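Local coordinates for protein oxalate--CoA ligase (Arabidopsis thaliana, PDB 5IE0) that belongs to the ANL superfamily of AMP-binding enzymes, built from a large N-terminal AMP-binding domain and a smaller C-terminal domain, at residues D19-S24 with G229-L234; K192-V197 with T318-S323; I208-F213 with Y257-T262. All coordinates share one frame; numbering follows the deposited sequence.

Interaction 1 (D19-S24 with G229-L234). With SRT (S,R meso-tartaric acid), chain D.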
# COMPACT_ATOMS: atom_id res chain seq x y z
N ASP A 19 9.86 25.13 10.10
CA ASP A 19 8.61 25.87 10.02
C ASP A 19 7.72 25.45 8.86
O ASP A 19 6.61 25.97 8.70
CB ASP A 19 8.89 27.37 9.93
CG ASP A 19 9.41 27.95 11.22
OD1 ASP A 19 8.87 27.58 12.28
OD2 ASP A 19 10.36 28.76 11.18
N ARG A 20 8.20 24.52 8.04
CA ARG A 20 7.38 24.02 6.95
C ARG A 20 6.30 23.10 7.48
O ARG A 20 6.50 22.42 8.50
CB ARG A 20 8.24 23.30 5.92
CG ARG A 20 9.29 24.20 5.29
CD ARG A 20 9.58 23.78 3.87
NE ARG A 20 8.37 23.80 3.06
CZ ARG A 20 8.07 24.76 2.19
NH1 ARG A 20 8.90 25.78 2.02
NH2 ARG A 20 6.94 24.70 1.49
N ARG A 21 5.16 23.07 6.81
CA ARG A 21 4.05 22.23 7.24
C ARG A 21 4.38 20.75 7.05
O ARG A 21 4.91 20.35 6.01
CB ARG A 21 2.78 22.60 6.48
CG ARG A 21 1.53 21.91 6.99
CD ARG A 21 0.30 22.53 6.36
NE ARG A 21 0.33 22.43 4.91
CZ ARG A 21 -0.27 21.48 4.22
NH1 ARG A 21 -0.97 20.54 4.85
NH2 ARG A 21 -0.19 21.46 2.89
N ALA A 22 4.08 19.95 8.06
CA ALA A 22 4.35 18.52 8.04
C ALA A 22 3.07 17.70 8.02
O ALA A 22 2.92 16.80 7.19
CB ALA A 22 5.20 18.12 9.25
N LEU A 23 2.15 18.00 8.93
CA LEU A 23 0.98 17.15 9.11
C LEU A 23 -0.26 17.95 9.49
O LEU A 23 -0.31 18.60 10.53
CB LEU A 23 1.27 16.10 10.18
CG LEU A 23 0.22 15.02 10.45
CD1 LEU A 23 0.05 14.12 9.23
CD2 LEU A 23 0.63 14.22 11.66
N SER A 24 -1.27 17.88 8.63
CA SER A 24 -2.55 18.52 8.88
C SER A 24 -3.64 17.49 9.09
O SER A 24 -3.58 16.38 8.56
CB SER A 24 -2.93 19.44 7.71
OG SER A 24 -2.03 20.53 7.58
N GLY A 229 10.36 16.69 3.76
CA GLY A 229 10.01 17.99 4.29
C GLY A 229 8.70 18.48 3.71
O GLY A 229 8.32 19.65 3.88
N ALA A 230 8.01 17.58 3.01
CA ALA A 230 6.71 17.88 2.40
C ALA A 230 5.59 17.80 3.43
O ALA A 230 5.83 17.48 4.60
CB ALA A 230 6.44 16.93 1.25
N ALA A 231 4.37 18.07 2.99
CA ALA A 231 3.21 18.06 3.89
C ALA A 231 2.27 16.90 3.61
O ALA A 231 2.13 16.45 2.47
CB ALA A 231 2.46 19.39 3.80
N VAL A 232 1.62 16.43 4.66
CA VAL A 232 0.64 15.36 4.59
C VAL A 232 -0.67 15.82 5.20
O VAL A 232 -0.66 16.37 6.29
CB VAL A 232 1.12 14.10 5.35
CG1 VAL A 232 0.07 13.01 5.28
CG2 VAL A 232 2.44 13.62 4.81
N THR A 233 -1.79 15.61 4.52
CA THR A 233 -3.09 15.93 5.10
C THR A 233 -3.92 14.68 5.32
O THR A 233 -4.04 13.83 4.43
CB THR A 233 -3.88 16.93 4.23
OG1 THR A 233 -3.17 18.16 4.14
CG2 THR A 233 -5.26 17.20 4.84
N LEU A 234 -4.46 14.55 6.53
CA LEU A 234 -5.36 13.45 6.87
C LEU A 234 -6.79 13.95 6.80
O LEU A 234 -7.10 15.03 7.31
CB LEU A 234 -5.05 12.92 8.26
CG LEU A 234 -3.59 12.58 8.55
CD1 LEU A 234 -3.44 12.11 9.99
CD2 LEU A 234 -3.07 11.53 7.58
O1 SRT D . 1.79 22.57 0.61
O11 SRT D . 2.00 24.64 -0.06
C1 SRT D . 2.02 23.78 0.87
C2 SRT D . 2.31 24.20 2.29
O2 SRT D . 3.59 24.78 2.36
C3 SRT D . 1.28 25.21 2.73
O3 SRT D . 0.01 24.59 2.80
C4 SRT D . 1.66 25.72 4.10
O4 SRT D . 2.69 26.43 4.25
O41 SRT D . 0.93 25.45 5.09
O HOH W 1 6.02 21.34 3.84
O HOH W 2 -0.82 18.14 2.82
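The carbonyl oxygen of Val232 takes one hydrogen bond and one CA-H...O contact from strand 21-25. Ser24 N donates to Val232 O over 2.9 Å nearly along the C=O axis, in an almost straight bond (N-H...O 172°), and Leu23 CA makes the CA-H...O approach. The register is carried on by Leu234 N, which bonds to Ser24 O at 2.9 Å, and on the other side by Val232 N. This last group reaches Ala22 O at 2.9 Å from well above the carbonyl plane, and the bond is more bent (147°). Leu23 and Val232 share one face of the sheet, where Leu23 CD1 lies 4.0 Å from Val232 CB and also touches Leu234. Arg21 lies across the strand pair: its CG is anti to the backbone N, and the chain bends at chi3 (59°), laying the guanidinium flat over the methyl of Ala231, with Arg21 CZ 3.5 Å from Ala231 CB. Within the guanidinium plane, Arg21 NH1 donates at 2.9 Å to Ser24 OG, itself hydrogen-bonded to Asn30 OD1, while a water links NH1 to Thr233 OG1. Beyond, Arg21 NH2 bonds to Ser205 and, at 3.2 Å, to O1 of a bound meso-tartaric acid; the bonds from Arg21 NE to that ligand are weak. Ala22 and Leu23 both face Leu31, a classic beta bulge on the antiparallel side of strand 21-25. Gly229 closes helix 215-227 with a Schellman motif, and strand 231-234 then returns parallel beside strand 205-207, completing a beta-alpha-beta crossover.

Interaction 2 (K192-V197 with T318-S323). With SRT (S,R meso-tartaric acid), chain C.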
# COMPACT_ATOMS: atom_id res chain seq x y z
N LYS A 192 13.84 6.93 0.93
CA LYS A 192 14.76 7.56 -0.01
C LYS A 192 14.45 7.20 -1.47
O LYS A 192 14.50 8.06 -2.35
CB LYS A 192 16.20 7.21 0.35
CG LYS A 192 16.77 8.13 1.44
CD LYS A 192 18.17 7.72 1.88
CE LYS A 192 18.20 6.32 2.47
NZ LYS A 192 19.58 5.92 2.87
N ASN A 193 14.11 5.93 -1.72
CA ASN A 193 13.75 5.49 -3.08
C ASN A 193 12.52 6.23 -3.61
O ASN A 193 12.51 6.73 -4.75
CB ASN A 193 13.48 3.99 -3.09
CG ASN A 193 14.72 3.17 -2.80
OD1 ASN A 193 15.84 3.67 -2.91
ND2 ASN A 193 14.53 1.91 -2.43
N ILE A 194 11.49 6.28 -2.78
CA ILE A 194 10.22 6.91 -3.14
C ILE A 194 10.42 8.41 -3.35
O ILE A 194 9.92 8.96 -4.34
CB ILE A 194 9.15 6.66 -2.06
CG1 ILE A 194 8.85 5.16 -1.98
CG2 ILE A 194 7.88 7.46 -2.36
CD1 ILE A 194 8.11 4.72 -0.72
N LYS A 195 11.17 9.06 -2.46
CA LYS A 195 11.44 10.48 -2.62
C LYS A 195 12.25 10.77 -3.88
O LYS A 195 12.02 11.76 -4.57
CB LYS A 195 12.23 11.03 -1.44
CG LYS A 195 11.48 11.23 -0.14
CD LYS A 195 12.48 11.48 0.98
CE LYS A 195 13.57 12.44 0.53
NZ LYS A 195 14.72 12.46 1.47
N ALA A 196 13.18 9.87 -4.19
CA ALA A 196 14.05 10.04 -5.34
C ALA A 196 13.30 9.91 -6.65
O ALA A 196 13.41 10.78 -7.52
CB ALA A 196 15.20 9.03 -5.30
N VAL A 197 12.52 8.84 -6.80
CA VAL A 197 11.92 8.59 -8.11
C VAL A 197 10.83 9.63 -8.44
O VAL A 197 10.63 9.95 -9.62
CB VAL A 197 11.35 7.15 -8.20
CG1 VAL A 197 10.17 6.96 -7.26
CG2 VAL A 197 10.96 6.82 -9.64
N THR A 318 9.29 -3.41 1.71
CA THR A 318 8.97 -2.15 2.37
C THR A 318 8.33 -1.22 1.34
O THR A 318 8.77 -0.09 1.14
CB THR A 318 10.22 -1.50 3.01
OG1 THR A 318 10.95 -2.49 3.73
CG2 THR A 318 9.82 -0.38 3.98
N HIS A 319 7.33 -1.76 0.66
CA HIS A 319 6.59 -1.10 -0.42
C HIS A 319 7.39 -1.09 -1.73
O HIS A 319 7.57 -2.14 -2.35
CB HIS A 319 6.17 0.33 -0.03
CG HIS A 319 5.16 0.94 -0.95
ND1 HIS A 319 4.01 0.29 -1.34
CD2 HIS A 319 5.13 2.15 -1.56
CE1 HIS A 319 3.32 1.06 -2.16
NE2 HIS A 319 3.98 2.20 -2.30
N LEU A 320 7.86 0.08 -2.15
CA LEU A 320 8.32 0.31 -3.53
C LEU A 320 9.37 -0.67 -4.06
O LEU A 320 10.43 -0.86 -3.45
CB LEU A 320 8.87 1.73 -3.68
CG LEU A 320 9.39 2.11 -5.07
CD1 LEU A 320 8.26 2.10 -6.10
CD2 LEU A 320 10.10 3.47 -5.06
N MET A 321 9.07 -1.27 -5.21
CA MET A 321 10.03 -2.07 -5.95
C MET A 321 10.38 -1.38 -7.27
O MET A 321 11.56 -1.19 -7.58
CB MET A 321 9.49 -3.47 -6.23
CG MET A 321 9.54 -4.39 -5.02
SD MET A 321 8.84 -6.03 -5.32
CE MET A 321 7.10 -5.64 -5.47
N SER A 322 9.37 -0.99 -8.04
CA SER A 322 9.64 -0.32 -9.31
C SER A 322 8.62 0.77 -9.58
O SER A 322 7.54 0.77 -9.00
CB SER A 322 9.65 -1.31 -10.47
OG SER A 322 8.34 -1.80 -10.75
N SER A 323 8.94 1.72 -10.46
CA SER A 323 7.97 2.73 -10.83
C SER A 323 8.25 3.34 -12.19
O SER A 323 9.40 3.44 -12.62
CB SER A 323 7.92 3.85 -9.79
OG SER A 323 6.97 4.84 -10.15
O1 SRT C . 0.07 -5.08 0.89
O11 SRT C . -1.51 -3.73 1.56
C1 SRT C . -0.46 -3.94 0.90
C2 SRT C . 0.12 -2.80 0.10
O2 SRT C . 0.79 -1.88 0.92
C3 SRT C . 1.01 -3.36 -0.98
O3 SRT C . 0.14 -3.73 -2.01
C4 SRT C . 1.96 -2.30 -1.49
O4 SRT C . 3.12 -2.21 -1.01
O41 SRT C . 1.60 -1.51 -2.41
O HOH W 3 11.72 0.85 -1.76
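Beside a meso-tartaric acid site in the AMP-binding enzyme, Ile194 of helix 184-197 packs against His319 and Leu320 of strand 319-323. Ile194 CD1 meets the edge of the His319 ring near its plane, 4.0 Å from His319 CD2, the two side chains crossing at about a right angle. On the other side of CG, His319 ND1 donates to O4 of the ligand at 2.7 Å in a nearly straight bond (163°). His216 stacks on the imidazole and Arg286 NH1 bonds to NE2, so both ring nitrogens are engaged and the rotation of the ring is probably well fixed. Next along the strand, Leu320 has its CG anti to the backbone N (chi1 180°), which carries CD2 into the helix surface. There Leu320 CD2 lies 3.7 Å from Ile194 CG1, the two side chains sliding past each other in opposite directions. Asn193 CB touches Leu320 CD2 at 3.9 Å, and Val197 comes tip to tip, its CG1 4.1 Å from the same methyl. Beside these apolar contacts, a water bridges, accepting from Asn193 ND2 at 3.1 Å and donating to Leu320 O at 2.7 Å; Gln343 also bonds to that carbonyl. Strands 308-314 and 319-323 form an antiparallel hairpin whose turn carries the Thr-Glu pair of the A5 motif of ANL enzymes, and His319 binds the ligand together with Ser289 OG, Lys500 NZ and the backbone N of His216.

Interaction 3 (I208-F213 with Y257-T262)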
# COMPACT_ATOMS: atom_id res chain seq x y z
N ILE A 208 -3.85 11.74 2.36
CA ILE A 208 -3.85 10.29 2.54
C ILE A 208 -5.23 9.71 2.25
O ILE A 208 -6.21 10.12 2.86
CB ILE A 208 -3.43 9.88 3.97
CG1 ILE A 208 -2.04 10.43 4.30
CG2 ILE A 208 -3.47 8.37 4.14
CD1 ILE A 208 -0.95 9.97 3.37
N VAL A 209 -5.29 8.76 1.32
CA VAL A 209 -6.56 8.13 0.98
C VAL A 209 -6.51 6.61 1.14
O VAL A 209 -7.40 5.90 0.67
CB VAL A 209 -6.98 8.46 -0.47
CG1 VAL A 209 -7.18 9.96 -0.63
CG2 VAL A 209 -5.94 7.95 -1.46
N LEU A 210 -5.47 6.12 1.82
CA LEU A 210 -5.28 4.69 2.03
C LEU A 210 -5.03 4.39 3.51
O LEU A 210 -4.50 5.24 4.23
CB LEU A 210 -4.11 4.18 1.18
CG LEU A 210 -4.19 4.34 -0.34
CD1 LEU A 210 -2.86 3.98 -0.97
CD2 LEU A 210 -5.30 3.48 -0.92
N PRO A 211 -5.40 3.19 3.97
CA PRO A 211 -5.14 2.83 5.37
C PRO A 211 -3.65 2.87 5.70
O PRO A 211 -2.83 2.37 4.94
CB PRO A 211 -5.69 1.40 5.48
CG PRO A 211 -5.80 0.91 4.07
CD PRO A 211 -6.11 2.11 3.25
N LEU A 212 -3.30 3.48 6.83
CA LEU A 212 -1.90 3.63 7.21
C LEU A 212 -1.34 2.39 7.91
O LEU A 212 -0.21 2.41 8.39
CB LEU A 212 -1.72 4.87 8.09
CG LEU A 212 -1.91 6.21 7.39
CD1 LEU A 212 -1.94 7.35 8.39
CD2 LEU A 212 -0.83 6.44 6.34
N PHE A 213 -2.12 1.31 7.95
CA PHE A 213 -1.60 0.06 8.51
C PHE A 213 -1.14 -0.91 7.40
O PHE A 213 -0.86 -2.08 7.67
CB PHE A 213 -2.62 -0.60 9.44
CG PHE A 213 -3.98 -0.81 8.84
CD1 PHE A 213 -4.26 -1.93 8.08
CD2 PHE A 213 -5.00 0.11 9.07
CE1 PHE A 213 -5.52 -2.13 7.55
CE2 PHE A 213 -6.27 -0.09 8.54
CZ PHE A 213 -6.53 -1.21 7.78
N TYR A 257 -1.00 12.72 -5.34
CA TYR A 257 -1.56 11.72 -4.43
C TYR A 257 -1.28 10.32 -4.95
O TYR A 257 -0.94 10.13 -6.12
CB TYR A 257 -3.07 11.95 -4.20
CG TYR A 257 -4.02 11.42 -5.26
CD1 TYR A 257 -4.63 10.17 -5.10
CD2 TYR A 257 -4.34 12.17 -6.38
CE1 TYR A 257 -5.51 9.68 -6.06
CE2 TYR A 257 -5.22 11.68 -7.34
CZ TYR A 257 -5.80 10.44 -7.17
OH TYR A 257 -6.68 9.96 -8.12
N THR A 258 -1.39 9.34 -4.06
CA THR A 258 -1.17 7.95 -4.43
C THR A 258 -2.34 7.12 -3.92
O THR A 258 -2.88 7.37 -2.84
CB THR A 258 0.18 7.42 -3.87
OG1 THR A 258 0.44 6.11 -4.40
CG2 THR A 258 0.17 7.36 -2.34
N ALA A 259 -2.75 6.14 -4.72
CA ALA A 259 -3.85 5.27 -4.34
C ALA A 259 -3.81 3.96 -5.10
O ALA A 259 -2.98 3.77 -5.98
CB ALA A 259 -5.18 5.99 -4.57
N VAL A 260 -4.71 3.05 -4.74
CA VAL A 260 -4.86 1.79 -5.45
C VAL A 260 -5.91 1.98 -6.54
O VAL A 260 -6.74 2.88 -6.45
CB VAL A 260 -5.25 0.64 -4.49
CG1 VAL A 260 -4.18 0.47 -3.43
CG2 VAL A 260 -6.59 0.91 -3.85
N PRO A 261 -5.87 1.15 -7.60
CA PRO A 261 -6.82 1.28 -8.71
C PRO A 261 -8.30 1.38 -8.31
O PRO A 261 -9.02 2.13 -8.96
CB PRO A 261 -6.56 0.01 -9.52
CG PRO A 261 -5.09 -0.20 -9.35
CD PRO A 261 -4.80 0.19 -7.91
N THR A 262 -8.75 0.65 -7.30
CA THR A 262 -10.17 0.70 -6.94
C THR A 262 -10.54 2.08 -6.39
O THR A 262 -11.64 2.60 -6.65
CB THR A 262 -10.55 -0.40 -5.92
OG1 THR A 262 -9.67 -0.33 -4.79
CG2 THR A 262 -10.43 -1.77 -6.56
O HOH W 4 -2.73 8.06 -0.11
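The loop joining strand 205-207 to helix 215-227 packs against strand 256-259 through Val209 and Leu210. With CG1 anti to the carbonyl carbon (chi1 -62°), Val209 CG2 stands between that carbon and the backbone N, and this one methyl makes its contacts across the interface. It lies 3.4 Å from Thr258 O and 3.8 Å from Ala259 CB, with the Tyr257 ring a looser neighbour, approached obliquely. A water ties the backbones together, accepting from Val209 N at 3.0 Å and donating to Thr258 O at 2.8 Å. Strand 256-259 is one of the two edge strands of a mixed five-stranded sheet: Tyr257 and Ala259 make backbone bonds to the adjacent strand 284-287, while Thr258 O faces the loop, where the water satisfies it. Leu210 reaches in alongside with its two methyls divided between neighbouring residues. Leu210 CD1 rests 3.7 Å from Ala259 CA, and CD2 touches both branches of Val260, 4.1 Å from CG1. The same CD2 lies 3.9 Å from Val260 N, a buried amide that has no polar partner in the model. Val260 occupies the N-cap position of helix 261-273. The polar ends of the strand side chains turn elsewhere: Tyr257 OH bonds to His264, and Thr258 OG1 to His216 and Arg286. His216 also packs on Leu210 and Val260, and the Val260 side chain is about 6 Å from the meso-tartaric acid bound by His319.

In the fold
All three contacts are buried, but interaction 3 lies nearest the centre of the chain, its centre about 7 Å away, against about 12 Å for interaction 2 and 20 Å for interaction 1. Their chemistry follows their place: interaction 1 is backbone pairing within a sheet, with an arginine laid across the strands toward a second tartaric acid, whereas interactions 2 and 3 set apolar side chains against a different sheet, each with a single water joining polar groups of the two segments. Interactions 1 and 3 touch, Ile208 N lying 3.0 Å from Thr233 O and its side chain packing on Val232 and Leu234. Interactions 2 and 3 reach the same five-stranded sheet, and His216 adjoins both.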